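Local coordinates for putative primosome component (Streptococcus pyogenes serotype M3, PDB 2QGZ), which probably acts as a DnaI-like helicase loader of the primosome, binding ATP through its P-loop NTPase domain, at residues V239-R244 / T251-N256; Y243-E248 / R286-E291; Y257-L262 / R280-V285. One frame throughout, in Å; residues are numbered along the deposited sequence.

All three contacts belong to one face of the parallel sheet in the P-loop NTPase domain, and they run outward from it. Interaction 1 is buried and lies nearest the centre of the chain, where helix 237-247 meets strand 251-255; it alone has a direct side-chain hydrogen bond across it. Interaction 2 uses the end of the same helix against helix 281-288 and is only partly buried, with a methionine on a tyrosine ring and a bridging water. Interaction 3, between helices 259-263 and 281-288, is apolar and buried although farther from the centre. L288 and V285 tie the set together, since both touch L241 of interaction 1.

Interaction 1. Residues V239-R244 / T251-N256; sequences VILQYR and TFFTSN
Helix 237-247 and strand 251-255 form an alpha-to-beta connection of the P-loop NTPase fold, and R244 and T251 meet where the helix hands over to the strand. The axes run at 141° to one another and come no closer than 11.0 Å, and the gap is bridged by side chains. R244 does so with NE, which donates to T251 OG1 at 2.8 Å. The N-H...O angle is 155° and the hydroxyl oxygen lies 7° out of the guanidinium plane, at its edge. A bend at chi3 swings NE onto the hydroxyl. OG1 is also hydrogen-bonded to the L249 carbonyl oxygen, while R244 NH1 reaches the carbonyls of K213 and V215 and NH2 that of P250. Deeper along the strand, L241 brings CD1 to the rim of the F253 ring, 4.2 Å from CZ and near the ring plane. The same methyl lies 4.3 Å from T251 CG2. Strands 217-221 and 154-158 flank this central strand by backbone bonds. With every nitrogen of the R244 guanidinium hydrogen-bonded to oxygen, a buried positive group is held without a carboxylate among these partners; the charge is probably stabilised by the negative ends of the carbonyl dipoles and the T251 hydroxyl oxygen, and the group's rotation is fixed by bonds on several sides.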
loop_
_atom_site.group_PDB
_atom_site.type_symbol
_atom_site.label_atom_id
_atom_site.label_comp_id
_atom_site.label_asym_id
_atom_site.label_seq_id
_atom_site.Cartn_x
_atom_site.Cartn_y
_atom_site.Cartn_z
ATOM N N VAL A 239 3.889 9.682 12.157
ATOM C CA VAL A 239 5.296 9.401 12.408
ATOM C C VAL A 239 5.856 8.374 11.430
ATOM O O VAL A 239 6.980 8.518 10.953
ATOM C CB VAL A 239 5.522 8.910 13.854
ATOM C CG1 VAL A 239 7.025 8.802 14.151
ATOM C CG2 VAL A 239 4.880 9.881 14.822
ATOM N N ILE A 240 5.075 7.337 11.139
ATOM C CA ILE A 240 5.514 6.318 10.202
ATOM C C ILE A 240 5.750 6.973 8.848
ATOM O O ILE A 240 6.777 6.751 8.220
ATOM C CB ILE A 240 4.459 5.187 10.046
ATOM C CG1 ILE A 240 4.486 4.274 11.275
ATOM C CG2 ILE A 240 4.728 4.374 8.775
ATOM C CD1 ILE A 240 3.404 3.212 11.252
ATOM N N LEU A 241 4.804 7.785 8.400
ATOM C CA LEU A 241 4.953 8.439 7.111
ATOM C C LEU A 241 6.154 9.382 7.133
ATOM O O LEU A 241 6.981 9.375 6.210
ATOM C CB LEU A 241 3.663 9.182 6.746
ATOM C CG LEU A 241 2.691 8.500 5.758
ATOM C CD1 LEU A 241 2.774 6.984 5.832
ATOM C CD2 LEU A 241 1.268 8.984 6.032
ATOM N N GLN A 242 6.268 10.172 8.196
ATOM C CA GLN A 242 7.378 11.113 8.341
ATOM C C GLN A 242 8.710 10.384 8.204
ATOM O O GLN A 242 9.590 10.805 7.464
ATOM C CB GLN A 242 7.313 11.780 9.710
ATOM C CG GLN A 242 8.453 12.701 9.999
ATOM C CD GLN A 242 8.298 13.379 11.345
ATOM O OE1 GLN A 242 8.754 14.502 11.543
ATOM N NE2 GLN A 242 7.665 12.692 12.280
ATOM N N TYR A 243 8.848 9.278 8.918
ATOM C CA TYR A 243 10.065 8.494 8.867
ATOM C C TYR A 243 10.339 7.913 7.480
ATOM O O TYR A 243 11.494 7.852 7.052
ATOM C CB TYR A 243 9.990 7.370 9.895
ATOM C CG TYR A 243 11.091 6.350 9.773
ATOM C CD1 TYR A 243 10.926 5.215 8.981
ATOM C CD2 TYR A 243 12.294 6.510 10.462
ATOM C CE1 TYR A 243 11.935 4.256 8.877
ATOM C CE2 TYR A 243 13.311 5.560 10.375
ATOM C CZ TYR A 243 13.127 4.436 9.578
ATOM O OH TYR A 243 14.132 3.501 9.469
ATOM N N ARG A 244 9.293 7.482 6.774
ATOM C CA ARG A 244 9.505 6.921 5.450
ATOM C C ARG A 244 9.846 8.027 4.452
ATOM O O ARG A 244 10.551 7.783 3.471
ATOM C CB ARG A 244 8.292 6.079 5.011
ATOM C CG ARG A 244 8.144 4.788 5.830
ATOM C CD ARG A 244 6.963 3.910 5.379
ATOM N NE ARG A 244 7.249 3.196 4.139
ATOM C CZ ARG A 244 8.045 2.133 4.042
ATOM N NH1 ARG A 244 8.643 1.639 5.113
ATOM N NH2 ARG A 244 8.256 1.569 2.863
ATOM N N THR A 251 6.049 4.074 -0.453
ATOM C CA THR A 251 4.858 3.806 0.334
ATOM C C THR A 251 3.625 3.900 -0.547
ATOM O O THR A 251 3.447 4.876 -1.274
ATOM C CB THR A 251 4.767 4.824 1.470
ATOM O OG1 THR A 251 6.014 4.830 2.180
ATOM C CG2 THR A 251 3.629 4.484 2.423
ATOM N N PHE A 252 2.785 2.872 -0.496
ATOM C CA PHE A 252 1.568 2.847 -1.299
ATOM C C PHE A 252 0.336 2.907 -0.398
ATOM O O PHE A 252 0.438 2.705 0.805
ATOM C CB PHE A 252 1.506 1.566 -2.135
ATOM C CG PHE A 252 2.632 1.420 -3.119
ATOM C CD1 PHE A 252 3.946 1.271 -2.683
ATOM C CD2 PHE A 252 2.375 1.420 -4.490
ATOM C CE1 PHE A 252 4.992 1.123 -3.602
ATOM C CE2 PHE A 252 3.412 1.274 -5.416
ATOM C CZ PHE A 252 4.723 1.125 -4.974
ATOM N N PHE A 253 -0.822 3.190 -0.985
ATOM C CA PHE A 253 -2.074 3.256 -0.239
ATOM C C PHE A 253 -3.229 2.850 -1.145
ATOM O O PHE A 253 -3.108 2.879 -2.365
ATOM C CB PHE A 253 -2.392 4.686 0.231
ATOM C CG PHE A 253 -1.255 5.406 0.890
ATOM C CD1 PHE A 253 -0.234 5.971 0.129
ATOM C CD2 PHE A 253 -1.234 5.570 2.280
ATOM C CE1 PHE A 253 0.796 6.700 0.738
ATOM C CE2 PHE A 253 -0.207 6.299 2.907
ATOM C CZ PHE A 253 0.810 6.866 2.131
ATOM N N THR A 254 -4.346 2.473 -0.540
ATOM C CA THR A 254 -5.564 2.168 -1.287
ATOM C C THR A 254 -6.631 2.880 -0.458
ATOM O O THR A 254 -6.496 3.012 0.763
ATOM C CB THR A 254 -5.915 0.667 -1.334
ATOM O OG1 THR A 254 -6.198 0.211 -0.016
ATOM C CG2 THR A 254 -4.775 -0.151 -1.919
ATOM N N SER A 255 -7.694 3.339 -1.095
ATOM C CA SER A 255 -8.722 4.043 -0.348
ATOM C C SER A 255 -10.017 4.157 -1.150
ATOM O O SER A 255 -10.028 3.940 -2.360
ATOM C CB SER A 255 -8.198 5.445 0.009
ATOM O OG SER A 255 -9.154 6.201 0.730
ATOM N N ASN A 256 -11.110 4.484 -0.464
ATOM C CA ASN A 256 -12.397 4.669 -1.124
ATOM C C ASN A 256 -12.512 6.141 -1.519
ATOM O O ASN A 256 -13.390 6.516 -2.297
ATOM C CB ASN A 256 -13.551 4.308 -0.187
ATOM C CG ASN A 256 -13.603 2.832 0.135
ATOM O OD1 ASN A 256 -13.645 1.994 -0.761
ATOM N ND2 ASN A 256 -13.609 2.503 1.420
#

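Interaction 2. Residues Y243-E248 / R286-E291; sequences YRMLEE and RYLARE
M245 lays its side chain across Y287, and the two cross at a slant. The terminal methyl does the covering: CE sits over one ring face, 3.7 Å from the centroid and 23° off the normal, displaced toward the rim, a CH-pi contact. SD is farther out, 4.6 Å from the centroid and oblique to the ring, so the Met-aromatic contact is carried more by the methyl than by the sulfur. CG closes on the ring at CD1, 3.4 Å away. The bend at chi3 (75°) is what folds CE back over the tyrosine. The same M245 CG also meets L288 CD2 at 3.9 Å, and L288 touches L241 and T251 as well.

A water joins the outer rim of the contact: it lies 2.8 Å from Y287 OH, in the plane of the ring, and donates a longer bond of 3.3 Å to M245 O. That carbonyl also accepts from E248 N, within the Schellman motif at the C-terminal end of the helix, where E248 takes a positive phi. With CG anti to the backbone N (chi1 173°), the Y287 ring points at the other helix and its OH at the water; K153 makes a cation-pi contact with the ring. Just past L288, the chain leaves the helix and becomes edge strand 289-293, which pairs with strand 154-158. Direct contact here is thus largely dispersion and CH-pi, with R284 of the preceding turn beside the sulfur, while the polar link goes through solvent, as suits a partly buried margin.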
loop_
_atom_site.group_PDB
_atom_site.type_symbol
_atom_site.label_atom_id
_atom_site.label_comp_id
_atom_site.label_asym_id
_atom_site.label_seq_id
_atom_site.Cartn_x
_atom_site.Cartn_y
_atom_site.Cartn_z
ATOM N N TYR A 243 8.848 9.278 8.918
ATOM C CA TYR A 243 10.065 8.494 8.867
ATOM C C TYR A 243 10.339 7.913 7.480
ATOM O O TYR A 243 11.494 7.852 7.052
ATOM C CB TYR A 243 9.990 7.370 9.895
ATOM C CG TYR A 243 11.091 6.350 9.773
ATOM C CD1 TYR A 243 10.926 5.215 8.981
ATOM C CD2 TYR A 243 12.294 6.510 10.462
ATOM C CE1 TYR A 243 11.935 4.256 8.877
ATOM C CE2 TYR A 243 13.311 5.560 10.375
ATOM C CZ TYR A 243 13.127 4.436 9.578
ATOM O OH TYR A 243 14.132 3.501 9.469
ATOM N N ARG A 244 9.293 7.482 6.774
ATOM C CA ARG A 244 9.505 6.921 5.450
ATOM C C ARG A 244 9.846 8.027 4.452
ATOM O O ARG A 244 10.551 7.783 3.471
ATOM C CB ARG A 244 8.292 6.079 5.011
ATOM C CG ARG A 244 8.144 4.788 5.830
ATOM C CD ARG A 244 6.963 3.910 5.379
ATOM N NE ARG A 244 7.249 3.196 4.139
ATOM C CZ ARG A 244 8.045 2.133 4.042
ATOM N NH1 ARG A 244 8.643 1.639 5.113
ATOM N NH2 ARG A 244 8.256 1.569 2.863
ATOM N N MET A 245 9.380 9.245 4.711
ATOM C CA MET A 245 9.717 10.365 3.829
ATOM C C MET A 245 11.225 10.618 3.926
ATOM O O MET A 245 11.922 10.676 2.913
ATOM C CB MET A 245 8.953 11.642 4.224
ATOM C CG MET A 245 7.677 11.888 3.411
ATOM S SD MET A 245 6.695 13.332 3.911
ATOM C CE MET A 245 7.709 14.636 3.246
ATOM N N LEU A 246 11.727 10.749 5.150
ATOM C CA LEU A 246 13.151 10.991 5.374
ATOM C C LEU A 246 14.012 9.835 4.894
ATOM O O LEU A 246 15.075 10.045 4.328
ATOM C CB LEU A 246 13.431 11.230 6.860
ATOM C CG LEU A 246 13.078 12.594 7.438
ATOM C CD1 LEU A 246 13.084 12.518 8.956
ATOM C CD2 LEU A 246 14.080 13.623 6.948
ATOM N N GLU A 247 13.550 8.613 5.122
ATOM C CA GLU A 247 14.291 7.425 4.723
ATOM C C GLU A 247 14.125 7.048 3.245
ATOM O O GLU A 247 14.717 6.075 2.783
ATOM C CB GLU A 247 13.864 6.245 5.599
ATOM C CG GLU A 247 14.459 6.223 6.998
ATOM C CD GLU A 247 15.744 5.424 7.044
ATOM O OE1 GLU A 247 15.853 4.454 6.253
ATOM O OE2 GLU A 247 16.633 5.742 7.868
ATOM N N GLU A 248 13.315 7.806 2.513
ATOM C CA GLU A 248 13.080 7.532 1.093
ATOM C C GLU A 248 12.644 6.086 0.868
ATOM O O GLU A 248 13.254 5.353 0.092
ATOM C CB GLU A 248 14.342 7.828 0.269
ATOM C CG GLU A 248 14.868 9.253 0.432
ATOM C CD GLU A 248 16.156 9.514 -0.347
ATOM O OE1 GLU A 248 17.061 8.649 -0.333
ATOM O OE2 GLU A 248 16.271 10.597 -0.963
ATOM N N ARG A 286 0.434 12.862 -0.058
ATOM C CA ARG A 286 0.594 13.436 -1.391
ATOM C C ARG A 286 2.047 13.472 -1.813
ATOM O O ARG A 286 2.359 13.472 -2.999
ATOM C CB ARG A 286 0.045 14.864 -1.454
ATOM C CG ARG A 286 -1.453 15.004 -1.265
ATOM C CD ARG A 286 -1.885 16.430 -1.587
ATOM N NE ARG A 286 -3.331 16.616 -1.466
ATOM C CZ ARG A 286 -3.975 16.816 -0.316
ATOM N NH1 ARG A 286 -3.305 16.865 0.832
ATOM N NH2 ARG A 286 -5.297 16.953 -0.313
ATOM N N TYR A 287 2.950 13.518 -0.848
ATOM C CA TYR A 287 4.361 13.565 -1.191
ATOM C C TYR A 287 4.895 12.166 -1.520
ATOM O O TYR A 287 5.711 12.006 -2.427
ATOM C CB TYR A 287 5.151 14.213 -0.045
ATOM C CG TYR A 287 6.648 14.169 -0.225
ATOM C CD1 TYR A 287 7.384 13.061 0.185
ATOM C CD2 TYR A 287 7.323 15.211 -0.847
ATOM C CE1 TYR A 287 8.755 12.988 -0.025
ATOM C CE2 TYR A 287 8.698 15.150 -1.066
ATOM C CZ TYR A 287 9.407 14.034 -0.656
ATOM O OH TYR A 287 10.761 13.943 -0.906
ATOM N N LEU A 288 4.410 11.157 -0.802
ATOM C CA LEU A 288 4.852 9.778 -1.002
ATOM C C LEU A 288 4.210 9.027 -2.167
ATOM O O LEU A 288 4.826 8.115 -2.725
ATOM C CB LEU A 288 4.620 8.970 0.274
ATOM C CG LEU A 288 5.459 9.350 1.487
ATOM C CD1 LEU A 288 4.784 8.874 2.756
ATOM C CD2 LEU A 288 6.838 8.748 1.335
ATOM N N ALA A 289 2.992 9.396 -2.552
ATOM C CA ALA A 289 2.333 8.659 -3.632
ATOM C C ALA A 289 1.525 9.477 -4.634
ATOM O O ALA A 289 0.996 10.537 -4.313
ATOM C CB ALA A 289 1.451 7.581 -3.028
ATOM N N ARG A 290 1.431 8.965 -5.855
ATOM C CA ARG A 290 0.678 9.628 -6.912
ATOM C C ARG A 290 -0.726 9.033 -6.938
ATOM O O ARG A 290 -0.893 7.822 -6.861
ATOM C CB ARG A 290 1.383 9.434 -8.255
ATOM C CG ARG A 290 2.706 10.201 -8.368
ATOM C CD ARG A 290 2.455 11.716 -8.505
ATOM N NE ARG A 290 3.649 12.537 -8.281
ATOM C CZ ARG A 290 4.195 12.767 -7.086
ATOM N NH1 ARG A 290 3.660 12.241 -5.989
ATOM N NH2 ARG A 290 5.276 13.533 -6.983
ATOM N N GLU A 291 -1.728 9.895 -7.038
ATOM C CA GLU A 291 -3.131 9.480 -7.039
ATOM C C GLU A 291 -3.568 8.823 -8.345
ATOM O O GLU A 291 -3.271 9.331 -9.418
ATOM C CB GLU A 291 -4.002 10.703 -6.774
ATOM C CG GLU A 291 -5.390 10.432 -6.245
ATOM C CD GLU A 291 -6.211 11.717 -6.118
ATOM O OE1 GLU A 291 -7.218 11.713 -5.376
ATOM O OE2 GLU A 291 -5.851 12.728 -6.766
HETATM O O HOH W 1 11.676 11.351 -0.306
#

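Interaction 3. Residues Y257-L262 / R280-V285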
loop_
_atom_site.group_PDB
_atom_site.type_symbol
_atom_site.label_atom_id
_atom_site.label_comp_id
_atom_site.label_asym_id
_atom_site.label_seq_id
_atom_site.Cartn_x
_atom_site.Cartn_y
_atom_site.Cartn_z
ATOM N N TYR A 257 -11.600 6.961 -0.995
ATOM C CA TYR A 257 -11.611 8.396 -1.256
ATOM C C TYR A 257 -10.371 8.893 -1.980
ATOM O O TYR A 257 -9.280 8.356 -1.808
ATOM C CB TYR A 257 -11.714 9.169 0.066
ATOM C CG TYR A 257 -12.757 8.647 1.027
ATOM C CD1 TYR A 257 -14.124 8.826 0.780
ATOM C CD2 TYR A 257 -12.380 7.956 2.180
ATOM C CE1 TYR A 257 -15.086 8.326 1.661
ATOM C CE2 TYR A 257 -13.333 7.452 3.063
ATOM C CZ TYR A 257 -14.680 7.640 2.798
ATOM O OH TYR A 257 -15.617 7.126 3.666
ATOM N N SER A 258 -10.548 9.942 -2.774
ATOM C CA SER A 258 -9.451 10.567 -3.501
ATOM C C SER A 258 -8.728 11.429 -2.469
ATOM O O SER A 258 -9.159 11.497 -1.318
ATOM C CB SER A 258 -9.998 11.471 -4.601
ATOM O OG SER A 258 -10.712 12.563 -4.038
ATOM N N PHE A 259 -7.643 12.086 -2.873
ATOM C CA PHE A 259 -6.901 12.943 -1.953
ATOM C C PHE A 259 -7.829 13.952 -1.300
ATOM O O PHE A 259 -7.991 13.969 -0.077
ATOM C CB PHE A 259 -5.794 13.706 -2.679
ATOM C CG PHE A 259 -4.549 12.905 -2.912
ATOM C CD1 PHE A 259 -4.221 11.837 -2.077
ATOM C CD2 PHE A 259 -3.680 13.244 -3.941
ATOM C CE1 PHE A 259 -3.045 11.124 -2.264
ATOM C CE2 PHE A 259 -2.503 12.539 -4.137
ATOM C CZ PHE A 259 -2.185 11.476 -3.296
ATOM N N ALA A 260 -8.446 14.784 -2.133
ATOM C CA ALA A 260 -9.352 15.828 -1.676
ATOM C C ALA A 260 -10.468 15.320 -0.773
ATOM O O ALA A 260 -10.790 15.956 0.226
ATOM C CB ALA A 260 -9.939 16.553 -2.876
ATOM N N ASP A 261 -11.058 14.182 -1.126
ATOM C CA ASP A 261 -12.140 13.604 -0.331
ATOM C C ASP A 261 -11.634 12.999 0.975
ATOM O O ASP A 261 -12.346 12.998 1.982
ATOM C CB ASP A 261 -12.883 12.519 -1.127
ATOM C CG ASP A 261 -14.047 13.071 -1.950
ATOM O OD1 ASP A 261 -13.814 13.877 -2.883
ATOM O OD2 ASP A 261 -15.204 12.687 -1.660
ATOM N N LEU A 262 -10.414 12.469 0.957
ATOM C CA LEU A 262 -9.850 11.859 2.156
ATOM C C LEU A 262 -9.590 12.926 3.203
ATOM O O LEU A 262 -9.863 12.731 4.386
ATOM C CB LEU A 262 -8.539 11.138 1.840
ATOM C CG LEU A 262 -7.854 10.552 3.079
ATOM C CD1 LEU A 262 -8.790 9.555 3.755
ATOM C CD2 LEU A 262 -6.537 9.899 2.693
ATOM N N ARG A 280 -1.105 17.868 8.125
ATOM C CA ARG A 280 0.201 17.665 7.517
ATOM C C ARG A 280 0.401 16.180 7.212
ATOM O O ARG A 280 1.307 15.803 6.471
ATOM C CB ARG A 280 1.328 18.197 8.417
ATOM C CG ARG A 280 1.521 17.484 9.749
ATOM C CD ARG A 280 2.894 17.832 10.312
ATOM N NE ARG A 280 3.152 17.225 11.615
ATOM C CZ ARG A 280 4.358 17.147 12.172
ATOM N NH1 ARG A 280 5.419 17.633 11.540
ATOM N NH2 ARG A 280 4.506 16.578 13.360
ATOM N N VAL A 281 -0.456 15.343 7.784
ATOM C CA VAL A 281 -0.392 13.911 7.535
ATOM C C VAL A 281 -0.827 13.694 6.093
ATOM O O VAL A 281 -0.335 12.802 5.408
ATOM C CB VAL A 281 -1.341 13.125 8.462
ATOM C CG1 VAL A 281 -2.763 13.594 8.261
ATOM C CG2 VAL A 281 -1.236 11.643 8.174
ATOM N N MET A 282 -1.744 14.542 5.637
ATOM C CA MET A 282 -2.263 14.468 4.279
ATOM C C MET A 282 -1.220 14.973 3.276
ATOM O O MET A 282 -1.194 14.539 2.124
ATOM C CB MET A 282 -3.552 15.294 4.177
ATOM C CG MET A 282 -4.472 14.901 3.037
ATOM S SD MET A 282 -4.972 13.158 3.100
ATOM C CE MET A 282 -4.204 12.563 1.594
ATOM N N GLU A 283 -0.357 15.886 3.713
ATOM C CA GLU A 283 0.689 16.416 2.837
ATOM C C GLU A 283 1.783 15.363 2.643
ATOM O O GLU A 283 2.495 15.372 1.643
ATOM C CB GLU A 283 1.288 17.699 3.432
ATOM N N ARG A 284 1.913 14.458 3.608
ATOM C CA ARG A 284 2.910 13.403 3.513
ATOM C C ARG A 284 2.420 12.328 2.542
ATOM O O ARG A 284 3.211 11.736 1.802
ATOM C CB ARG A 284 3.182 12.790 4.888
ATOM C CG ARG A 284 3.825 13.749 5.884
ATOM C CD ARG A 284 4.386 12.985 7.066
ATOM N NE ARG A 284 4.871 13.863 8.131
ATOM C CZ ARG A 284 5.981 14.592 8.076
ATOM N NH1 ARG A 284 6.757 14.570 6.999
ATOM N NH2 ARG A 284 6.322 15.336 9.116
ATOM N N VAL A 285 1.112 12.081 2.542
ATOM C CA VAL A 285 0.539 11.104 1.630
ATOM C C VAL A 285 0.761 11.593 0.197
ATOM O O VAL A 285 1.234 10.837 -0.655
ATOM C CB VAL A 285 -0.976 10.919 1.866
ATOM C CG1 VAL A 285 -1.531 9.904 0.886
ATOM C CG2 VAL A 285 -1.229 10.452 3.284
#
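The two helices come nearest at F259 and M282, whose CA atoms are 7.9 Å apart, with S258 as N-cap of helix 259-263: its OG accepts a weak bond from D261 N. The side chains in between are apolar. M282 carries most of the contact. Its CG is anti to the backbone N (chi1 -158°), which sends the chain out toward the other helix, and bends at chi2 and chi3 then lay the thioether between two partners. SD rests 3.6 Å from L262 CD2, and CE lies 3.7 Å from that same methyl. On the other partner, CE stands 3.7 Å from F259 CD1, obliquely placed against the ring. One turn along, V285 uses its CG1 branch, again at a slant, 3.7 Å from F259 CE1; its CG2 branch belongs to the side facing L241. F259 therefore touches two successive turns of helix 281-288 through the neighbouring atoms CD1, with the methionine, and CE1, with the valine. L262 reaches across from the following turn of its own helix.

Y156 of strand 154-158 packs against the same cluster, touching L262, V285 and the F259 ring, and W266 touches M282. E291 OE1 accepts from F259 N, tying the first turn of helix 259-263 to edge strand 289-293. The arrangement is a small hydrophobic core between two helices that lie over the parallel sheet, part of the three-layered alpha/beta/alpha build of P-loop NTPases, to which the IstB-like family belongs.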